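Local coordinates for Serine/threonine/tyrosine-interacting protein (Homo sapiens, PDB 2R0B) that acts as a catalytically inactive phosphatase that anchors ERK1/ERK2 in the nucleus and blocks assembly of FBXW7 into its SCF ubiquitin ligase, at residues 40-49 with 96-107. Sequence-based numbering, arbitrary orientation.
With SO4 (sulfate ion), chain B.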
ATOM      1  N   ILE A  40       2.279   6.575  -2.729  1.00 13.47           N
ATOM      2  CA  ILE A  40       3.028   7.007  -1.551  1.00 14.58           C
ATOM      3  C   ILE A  40       4.419   7.465  -1.990  1.00 15.56           C
ATOM      4  O   ILE A  40       5.109   6.736  -2.693  1.00 15.73           O
ATOM      5  CB  ILE A  40       3.225   5.862  -0.534  1.00 15.24           C
ATOM      6  CG1 ILE A  40       1.882   5.359   0.009  1.00 15.62           C
ATOM      7  CG2 ILE A  40       4.172   6.319   0.618  1.00 15.06           C
ATOM      8  CD1 ILE A  40       1.917   3.875   0.432  1.00 19.31           C
ATOM      9  N   ARG A  41       4.830   8.647  -1.548  1.00 16.04           N
ATOM     10  CA  ARG A  41       6.133   9.203  -1.914  1.00 16.99           C
ATOM     11  C   ARG A  41       6.459  10.400  -1.019  1.00 17.62           C
ATOM     12  O   ARG A  41       5.549  10.966  -0.402  1.00 18.31           O
ATOM     13  CB  ARG A  41       6.130   9.604  -3.399  1.00 17.67           C
ATOM     14  CG  ARG A  41       5.513  10.967  -3.762  1.00 18.29           C
ATOM     15  CD  ARG A  41       4.058  11.202  -3.340  1.00 19.24           C
ATOM     16  NE  ARG A  41       3.654  12.557  -3.701  1.00 21.57           N
ATOM     17  CZ  ARG A  41       3.835  13.633  -2.945  1.00 22.87           C
ATOM     18  NH1 ARG A  41       3.460  14.824  -3.411  1.00 25.18           N
ATOM     19  NH2 ARG A  41       4.387  13.533  -1.735  1.00 23.81           N
ATOM     20  N   GLN A  42       7.746  10.754  -0.926  1.00 18.43           N
ATOM     21  CA  GLN A  42       8.176  12.018  -0.313  1.00 19.30           C
ATOM     22  C   GLN A  42       7.950  13.111  -1.323  1.00 19.34           C
ATOM     23  O   GLN A  42       7.961  12.863  -2.518  1.00 17.78           O
ATOM     24  CB  GLN A  42       9.690  12.031  -0.054  1.00 20.34           C
ATOM     25  CG  GLN A  42      10.264  11.005   0.865  1.00 20.98           C
ATOM     26  CD  GLN A  42      11.751  11.274   1.101  1.00 21.54           C
ATOM     27  OE1 GLN A  42      12.613  10.622   0.516  1.00 24.49           O
ATOM     28  NE2 GLN A  42      12.045  12.270   1.933  1.00 23.70           N
ATOM     29  N   ASN A  43       7.834  14.351  -0.864  1.00 19.27           N
ATOM     30  CA  ASN A  43       7.663  15.442  -1.801  1.00 20.11           C
ATOM     31  C   ASN A  43       8.823  15.523  -2.808  1.00 19.52           C
ATOM     32  O   ASN A  43       8.601  15.810  -3.986  1.00 19.61           O
ATOM     33  CB  ASN A  43       7.456  16.764  -1.067  1.00 20.55           C
ATOM     34  CG  ASN A  43       6.138  16.807  -0.319  1.00 22.99           C
ATOM     35  OD1 ASN A  43       5.124  16.259  -0.773  1.00 24.55           O
ATOM     36  ND2 ASN A  43       6.148  17.460   0.855  1.00 25.66           N
ATOM     37  N   ILE A  44      10.039  15.207  -2.349  1.00 19.61           N
ATOM     38  CA  ILE A  44      11.219  15.222  -3.224  1.00 19.41           C
ATOM     39  C   ILE A  44      11.193  14.144  -4.314  1.00 18.47           C
ATOM     40  O   ILE A  44      11.885  14.294  -5.321  1.00 18.88           O
ATOM     41  CB  ILE A  44      12.593  15.131  -2.477  1.00 19.46           C
ATOM     42  CG1 ILE A  44      12.689  13.861  -1.633  1.00 19.90           C
ATOM     43  CG2 ILE A  44      12.842  16.392  -1.638  1.00 21.01           C
ATOM     44  CD1 ILE A  44      14.085  13.589  -1.102  1.00 20.58           C
ATOM     45  N   GLU A  45      10.399  13.083  -4.101  1.00 17.62           N
ATOM     46  CA  GLU A  45      10.144  12.043  -5.108  1.00 17.01           C
ATOM     47  C   GLU A  45       9.006  12.358  -6.080  1.00 16.58           C
ATOM     48  O   GLU A  45       8.745  11.577  -6.994  1.00 15.94           O
ATOM     49  CB  GLU A  45       9.843  10.691  -4.431  1.00 16.79           C
ATOM     50  CG  GLU A  45      11.025  10.054  -3.686  1.00 17.43           C
ATOM     51  CD  GLU A  45      10.607   8.852  -2.823  1.00 17.85           C
ATOM     52  OE1 GLU A  45       9.582   8.966  -2.145  1.00 17.81           O
ATOM     53  OE2 GLU A  45      11.340   7.821  -2.769  1.00 17.42           O
ATOM     54  N   ALA A  46       8.299  13.471  -5.870  1.00 16.72           N
ATOM     55  CA  ALA A  46       7.085  13.756  -6.645  1.00 17.16           C
ATOM     56  C   ALA A  46       7.316  14.074  -8.143  1.00 17.34           C
ATOM     57  O   ALA A  46       6.376  14.050  -8.934  1.00 17.93           O
ATOM     58  CB  ALA A  46       6.222  14.839  -5.943  1.00 17.81           C
ATOM     59  N   ASN A  47       8.570  14.301  -8.537  1.00 17.30           N
ATOM     60  CA  ASN A  47       8.912  14.387  -9.974  1.00 16.95           C
ATOM     61  C   ASN A  47       8.723  13.077 -10.741  1.00 17.34           C
ATOM     62  O   ASN A  47       8.424  13.095 -11.938  1.00 17.66           O
ATOM     63  CB  ASN A  47      10.339  14.934 -10.217  1.00 16.59           C
ATOM     64  CG  ASN A  47      11.439  14.179  -9.438  1.00 18.13           C
ATOM     65  OD1 ASN A  47      11.212  13.656  -8.335  1.00 17.56           O
ATOM     66  ND2 ASN A  47      12.655  14.161 -10.000  1.00 13.69           N
ATOM     67  N   PHE A  48       8.925  11.936 -10.081  1.00 16.60           N
ATOM     68  CA  PHE A  48       8.776  10.665 -10.780  1.00 16.33           C
ATOM     69  C   PHE A  48       7.720   9.735 -10.178  1.00 16.74           C
ATOM     70  O   PHE A  48       7.361   8.741 -10.803  1.00 16.82           O
ATOM     71  CB  PHE A  48      10.120   9.941 -10.963  1.00 16.27           C
ATOM     72  CG  PHE A  48      10.738   9.433  -9.682  1.00 15.24           C
ATOM     73  CD1 PHE A  48      10.682   8.098  -9.358  1.00 13.35           C
ATOM     74  CD2 PHE A  48      11.440  10.282  -8.844  1.00 14.11           C
ATOM     75  CE1 PHE A  48      11.282   7.594  -8.224  1.00 13.62           C
ATOM     76  CE2 PHE A  48      12.050   9.796  -7.677  1.00 14.89           C
ATOM     77  CZ  PHE A  48      11.967   8.441  -7.355  1.00 16.05           C
ATOM     78  N   ILE A  49       7.227  10.064  -8.981  1.00 15.88           N
ATOM     79  CA  ILE A  49       6.176   9.277  -8.341  1.00 15.49           C
ATOM     80  C   ILE A  49       4.954  10.177  -8.116  1.00 15.11           C
ATOM     81  O   ILE A  49       4.939  11.033  -7.220  1.00 16.51           O
ATOM     82  CB  ILE A  49       6.596   8.639  -7.013  1.00 14.61           C
ATOM     83  CG1 ILE A  49       7.878   7.833  -7.143  1.00 15.14           C
ATOM     84  CG2 ILE A  49       5.487   7.684  -6.502  1.00 13.99           C
ATOM     85  CD1 ILE A  49       8.386   7.343  -5.814  1.00 14.12           C
ATOM     86  N   HIS A  96       1.187   1.570  -4.024  1.00 13.25           N
ATOM     87  CA  HIS A  96       2.557   1.625  -4.492  1.00 12.48           C
ATOM     88  C   HIS A  96       3.349   2.692  -3.758  1.00 13.28           C
ATOM     89  O   HIS A  96       2.783   3.686  -3.271  1.00 13.09           O
ATOM     90  CB  HIS A  96       2.638   1.782  -6.034  1.00 12.89           C
ATOM     91  CG  HIS A  96       2.412   3.179  -6.528  1.00 12.43           C
ATOM     92  ND1 HIS A  96       3.357   4.180  -6.392  1.00 13.86           N
ATOM     93  CD2 HIS A  96       1.347   3.744  -7.153  1.00 14.00           C
ATOM     94  CE1 HIS A  96       2.881   5.296  -6.916  1.00 15.14           C
ATOM     95  NE2 HIS A  96       1.672   5.058  -7.389  1.00 13.50           N
ATOM     96  N   GLY A  97       4.658   2.455  -3.653  1.00 13.11           N
ATOM     97  CA  GLY A  97       5.566   3.438  -3.111  1.00 12.90           C
ATOM     98  C   GLY A  97       6.571   3.760  -4.201  1.00 12.74           C
ATOM     99  O   GLY A  97       6.203   3.954  -5.365  1.00 14.03           O
ATOM    100  N   ASN A  98       7.848   3.817  -3.826  1.00 13.20           N
ATOM    101  CA  ASN A  98       8.926   3.904  -4.795  1.00 13.37           C
ATOM    102  C   ASN A  98       9.358   2.478  -5.148  1.00 13.33           C
ATOM    103  O   ASN A  98       9.117   2.010  -6.272  1.00 13.97           O
ATOM    104  CB  ASN A  98      10.067   4.742  -4.195  1.00 13.62           C
ATOM    105  CG  ASN A  98      11.260   4.869  -5.110  1.00 14.66           C
ATOM    106  OD1 ASN A  98      11.452   4.061  -6.020  1.00 17.02           O
ATOM    107  ND2 ASN A  98      12.108   5.877  -4.847  1.00 14.74           N
ATOM    108  N   ALA A  99       9.934   1.781  -4.170  1.00 12.90           N
ATOM    109  CA  ALA A  99      10.451   0.430  -4.353  1.00 14.20           C
ATOM    110  C   ALA A  99       9.411  -0.662  -4.071  1.00 15.09           C
ATOM    111  O   ALA A  99       9.605  -1.790  -4.504  1.00 14.30           O
ATOM    112  CB  ALA A  99      11.724   0.190  -3.471  1.00 14.27           C
ATOM    113  N   GLY A 100       8.316  -0.344  -3.369  1.00 15.57           N
ATOM    114  CA  GLY A 100       7.357  -1.383  -2.966  1.00 16.28           C
ATOM    115  C   GLY A 100       7.965  -2.296  -1.902  1.00 16.48           C
ATOM    116  O   GLY A 100       7.720  -3.509  -1.881  1.00 17.71           O
ATOM    117  N   ILE A 101       8.746  -1.717  -1.001  1.00 15.89           N
ATOM    118  CA  ILE A 101       9.464  -2.519  -0.008  1.00 16.02           C
ATOM    119  C   ILE A 101       9.083  -2.181   1.426  1.00 15.39           C
ATOM    120  O   ILE A 101       8.878  -3.077   2.245  1.00 15.51           O
ATOM    121  CB  ILE A 101      10.979  -2.417  -0.194  1.00 16.51           C
ATOM    122  CG1 ILE A 101      11.363  -3.093  -1.515  1.00 17.73           C
ATOM    123  CG2 ILE A 101      11.741  -3.016   1.005  1.00 17.43           C
ATOM    124  CD1 ILE A 101      12.841  -3.062  -1.839  1.00 20.57           C
ATOM    125  N   SER A 102       9.051  -0.889   1.732  1.00 14.36           N
ATOM    126  CA  SER A 102       8.951  -0.453   3.119  1.00 13.71           C
ATOM    127  C   SER A 102       7.676   0.307   3.454  1.00 13.30           C
ATOM    128  O   SER A 102       6.865  -0.208   4.208  1.00 13.47           O
ATOM    129  CB  SER A 102      10.164   0.368   3.524  1.00 14.90           C
ATOM    130  OG  SER A 102      10.021   0.746   4.887  1.00 14.62           O
ATOM    131  N   ARG A 103       7.512   1.522   2.940  1.00 12.62           N
ATOM    132  CA  ARG A 103       6.270   2.295   3.166  1.00 13.17           C
ATOM    133  C   ARG A 103       4.999   1.593   2.633  1.00 13.70           C
ATOM    134  O   ARG A 103       4.000   1.361   3.361  1.00 13.74           O
ATOM    135  CB  ARG A 103       6.393   3.686   2.516  1.00 12.07           C
ATOM    136  CG  ARG A 103       7.548   4.567   3.095  1.00 13.99           C
ATOM    137  CD  ARG A 103       7.867   5.800   2.257  1.00 13.41           C
ATOM    138  NE  ARG A 103       8.536   5.430   1.004  1.00 13.49           N
ATOM    139  CZ  ARG A 103       8.962   6.296   0.088  1.00 14.51           C
ATOM    140  NH1 ARG A 103       8.848   7.616   0.284  1.00 13.49           N
ATOM    141  NH2 ARG A 103       9.555   5.842  -1.009  1.00 15.20           N
ATOM    142  N   SER A 104       5.025   1.274   1.346  1.00 13.06           N
ATOM    143  CA  SER A 104       3.887   0.646   0.701  1.00 13.85           C
ATOM    144  C   SER A 104       3.539  -0.701   1.357  1.00 13.56           C
ATOM    145  O   SER A 104       2.350  -0.964   1.661  1.00 12.30           O
ATOM    146  CB  SER A 104       4.156   0.498  -0.789  1.00 14.94           C
ATOM    147  OG  SER A 104       5.387  -0.146  -0.985  1.00 15.95           O
ATOM    148  N   ALA A 105       4.569  -1.503   1.636  1.00 13.39           N
ATOM    149  CA  ALA A 105       4.353  -2.788   2.293  1.00 13.23           C
ATOM    150  C   ALA A 105       3.719  -2.588   3.657  1.00 12.38           C
ATOM    151  O   ALA A 105       2.804  -3.325   4.020  1.00 11.62           O
ATOM    152  CB  ALA A 105       5.653  -3.568   2.438  1.00 13.04           C
ATOM    153  N   ALA A 106       4.189  -1.596   4.423  1.00 12.70           N
ATOM    154  CA  ALA A 106       3.611  -1.382   5.755  1.00 12.67           C
ATOM    155  C   ALA A 106       2.103  -1.075   5.690  1.00 12.90           C
ATOM    156  O   ALA A 106       1.316  -1.574   6.503  1.00 13.16           O
ATOM    157  CB  ALA A 106       4.359  -0.279   6.517  1.00 12.85           C
ATOM    158  N   PHE A 107       1.689  -0.244   4.733  1.00 13.01           N
ATOM    159  CA  PHE A 107       0.278   0.070   4.573  1.00 13.77           C
ATOM    160  C   PHE A 107      -0.566  -1.166   4.191  1.00 13.67           C
ATOM    161  O   PHE A 107      -1.699  -1.308   4.662  1.00 14.01           O
ATOM    162  CB  PHE A 107       0.087   1.248   3.594  1.00 14.15           C
ATOM    163  CG  PHE A 107       0.261   2.581   4.255  1.00 13.05           C
ATOM    164  CD1 PHE A 107      -0.779   3.130   5.009  1.00 15.34           C
ATOM    165  CD2 PHE A 107       1.499   3.237   4.222  1.00 15.25           C
ATOM    166  CE1 PHE A 107      -0.603   4.353   5.662  1.00 15.74           C
ATOM    167  CE2 PHE A 107       1.685   4.443   4.884  1.00 15.64           C
ATOM    168  CZ  PHE A 107       0.627   5.006   5.600  1.00 16.06           C
TER
HETATM  169  S   SO4 B   1       8.774   2.077  -0.450  1.00 15.39           S
HETATM  170  O1  SO4 B   1       9.659   0.915  -0.522  1.00 17.77           O
HETATM  171  O2  SO4 B   1       9.016   2.690   0.850  1.00 15.28           O
HETATM  172  O3  SO4 B   1       9.113   3.076  -1.461  1.00 18.71           O
HETATM  173  O4  SO4 B   1       7.371   1.696  -0.606  1.00 19.11           O
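R103 reaches E45 end-on through NH1 and NH2, the guanidinium lying between the carboxylate and a sulfate ion. Traced outward, R103 CB and CG each lie 3.3 Å from sulfate O2, while CB also packs on I40 CG2. CD passes that same methyl, and a bend at chi3 (-72°) turns NE back onto sulfate O2, with a nearly straight bond (169°). At the tip, NH2 serves both anions, donating to sulfate O3 and, at 3.2 Å, to E45 OE2 on its syn lone pair; NH1 reaches E45 OE1 at 2.9 Å and also binds the carbonyl of I64. This two-nitrogen grip is not flat, since the carboxylate and guanidinium planes diverge by 35°.

E45 is itself fixed: Q42 N takes the anti lone pair of OE1, and N98 ND2 approaches OE2 from above the carboxylate plane, 2.9 Å away. With an alanine in place of E45, R103 would probably lose its carboxylate mate and N98 ND2 its acceptor, leaving the guanidinium less firmly fixed in rotation, though NH1 keeps the I64 carbonyl and NE and NH2 the sulfate. I49 CD1 packs 3.5 Å from N98 CB, and the backbone bond from I40 N to H96 O joins neighbouring parallel strands.

The segment 96-107 carries the phosphate-binding loop of the tyrosine phosphatase fold, with G97 at the position that is the catalytic cysteine in active relatives. Backbone amides of N98, A99 and I101 to S104 ring the sulfate, consistent with a pocket that retains its anion-binding geometry despite lacking the nucleophile, and in which E45 is second-shell support for R103.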